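Local coordinates for NanU sialic acid binding protein (Bacteroides fragilis, PDB 4L7T) that binds sialic acid with high affinity as a SusD-family protein, probably at the outer membrane alongside its partner NanO, at residues Ala208-Lys213 and Lys235-Ser240. Sequence-based numbering, arbitrary orientation.
Sequences ATQMLK and KTALQS
Ala237 supplies the central apolar contact: its CB points at helix segment 208-213 and lies 3.9 Å from Lys213 CG, with CB and CD of the same lysine at similar range. Because Lys213 carries CG anti to its backbone N (chi1 -174°) and stays extended beyond it, the aliphatic chain runs alongside the methyl while NZ reaches a salt bridge with Glu188. A second apolar pair is Met211 and Leu238, whose side chains cross at about a right angle, SD to CD2 4.1 Å; Leu394 of helix 388-401 touches both. The two segments belong to consecutive helices, 206-223 and 227-244, which form an antiparallel helical hairpin (axes 8.2 Å apart, 152° between directions), consistent with the TPR-like helical pairs of SusD proteins. The small Ala237 side chain is consistent with the close backbones, Gln210 CA and Ala237 CA being 5.3 Å apart. Among polar groups, the Gln210 chain folds at chi2 (-58°), bringing OE1 to 3.3 Å from Ala237 CB and 3.4 Å from Ser240 OG, both van der Waals approaches; its NE2 is bonded to Glu188. Ser240 OG instead donates to Ala237 O (2.7 Å) and also bonds Tyr195 OH.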
loop_
_atom_site.group_PDB
_atom_site.type_symbol
_atom_site.label_atom_id
_atom_site.label_comp_id
_atom_site.label_asym_id
_atom_site.label_seq_id
_atom_site.Cartn_x
_atom_site.Cartn_y
_atom_site.Cartn_z
ATOM N N ALA A 208 2.819 14.069 0.951
ATOM C CA ALA A 208 1.854 12.976 1.140
ATOM C C ALA A 208 0.430 13.470 0.790
ATOM O O ALA A 208 -0.319 12.758 0.145
ATOM C CB ALA A 208 1.865 12.496 2.654
ATOM N N THR A 209 0.054 14.697 1.201
ATOM C CA THR A 209 -1.232 15.241 0.807
ATOM C C THR A 209 -1.331 15.336 -0.685
ATOM O O THR A 209 -2.368 14.983 -1.265
ATOM C CB THR A 209 -1.520 16.653 1.469
ATOM O OG1 THR A 209 -1.776 16.354 2.866
ATOM C CG2 THR A 209 -2.761 17.312 0.900
ATOM N N GLN A 210 -0.243 15.760 -1.354
ATOM C CA GLN A 210 -0.314 15.902 -2.827
ATOM C C GLN A 210 -0.400 14.524 -3.540
ATOM O O GLN A 210 -1.078 14.398 -4.564
ATOM C CB GLN A 210 0.892 16.675 -3.379
ATOM C CG GLN A 210 0.904 18.167 -2.912
ATOM C CD GLN A 210 -0.318 18.880 -3.322
ATOM O OE1 GLN A 210 -0.701 18.838 -4.479
ATOM N NE2 GLN A 210 -0.943 19.592 -2.385
ATOM N N MET A 211 0.251 13.495 -2.957
ATOM C CA MET A 211 0.118 12.156 -3.561
ATOM C C MET A 211 -1.361 11.686 -3.412
ATOM O O MET A 211 -1.949 11.177 -4.390
ATOM C CB MET A 211 0.990 11.144 -2.791
ATOM C CG MET A 211 2.467 11.188 -3.102
ATOM S SD MET A 211 2.832 10.662 -4.780
ATOM C CE MET A 211 2.414 8.901 -4.707
ATOM N N LEU A 212 -1.949 11.857 -2.207
ATOM C CA LEU A 212 -3.297 11.416 -1.988
ATOM C C LEU A 212 -4.214 12.239 -2.915
ATOM O O LEU A 212 -5.164 11.683 -3.508
ATOM C CB LEU A 212 -3.634 11.714 -0.507
ATOM C CG LEU A 212 -5.094 11.491 -0.163
ATOM C CD1 LEU A 212 -5.529 10.003 -0.394
ATOM C CD2 LEU A 212 -5.415 11.858 1.294
ATOM N N LYS A 213 -3.943 13.563 -3.061
ATOM C CA LYS A 213 -4.707 14.399 -3.968
ATOM C C LYS A 213 -4.647 13.819 -5.387
ATOM O O LYS A 213 -5.692 13.769 -6.091
ATOM C CB LYS A 213 -4.175 15.838 -4.003
ATOM C CG LYS A 213 -5.043 16.819 -4.853
ATOM C CD LYS A 213 -4.528 18.215 -4.472
ATOM C CE LYS A 213 -5.583 19.247 -5.036
ATOM N NZ LYS A 213 -4.954 20.674 -5.093
ATOM N N LYS A 235 -2.867 15.827 -12.138
ATOM C CA LYS A 235 -1.566 16.070 -12.783
ATOM C C LYS A 235 -0.835 17.222 -12.094
ATOM O O LYS A 235 0.391 17.115 -11.789
ATOM C CB LYS A 235 -1.828 16.396 -14.284
ATOM C CG LYS A 235 -0.519 16.698 -15.000
ATOM C CD LYS A 235 -0.723 16.860 -16.563
ATOM C CE LYS A 235 -1.530 18.044 -16.719
ATOM N NZ LYS A 235 -1.225 18.518 -18.165
ATOM N N THR A 236 -1.560 18.321 -11.815
ATOM C CA THR A 236 -0.960 19.524 -11.206
ATOM C C THR A 236 -0.428 19.195 -9.783
ATOM O O THR A 236 0.671 19.614 -9.381
ATOM C CB THR A 236 -2.009 20.608 -11.109
ATOM O OG1 THR A 236 -2.346 20.957 -12.455
ATOM C CG2 THR A 236 -1.550 21.864 -10.332
ATOM N N ALA A 237 -1.166 18.347 -9.073
ATOM C CA ALA A 237 -0.692 17.948 -7.697
ATOM C C ALA A 237 0.612 17.154 -7.775
ATOM O O ALA A 237 1.539 17.397 -6.993
ATOM C CB ALA A 237 -1.823 17.034 -6.997
ATOM N N LEU A 238 0.668 16.151 -8.686
ATOM C CA LEU A 238 1.830 15.246 -8.764
ATOM C C LEU A 238 3.000 16.083 -9.266
ATOM O O LEU A 238 4.128 15.887 -8.781
ATOM C CB LEU A 238 1.478 14.063 -9.659
ATOM C CG LEU A 238 0.280 13.273 -9.035
ATOM C CD1 LEU A 238 -0.366 12.303 -10.111
ATOM C CD2 LEU A 238 0.805 12.417 -7.869
ATOM N N GLN A 239 2.738 17.030 -10.173
ATOM C CA GLN A 239 3.808 17.895 -10.714
ATOM C C GLN A 239 4.414 18.755 -9.594
ATOM O O GLN A 239 5.625 19.055 -9.628
ATOM C CB GLN A 239 3.298 18.815 -11.869
ATOM C CG GLN A 239 3.215 17.982 -13.132
ATOM C CD GLN A 239 2.566 18.748 -14.320
ATOM O OE1 GLN A 239 1.764 19.650 -14.134
ATOM N NE2 GLN A 239 2.839 18.302 -15.477
ATOM N N SER A 240 3.582 19.104 -8.621
ATOM C CA SER A 240 4.029 19.952 -7.472
ATOM C C SER A 240 5.011 19.153 -6.575
ATOM O O SER A 240 5.831 19.761 -5.929
ATOM C CB SER A 240 2.828 20.615 -6.737
ATOM O OG SER A 240 2.379 19.693 -5.761
#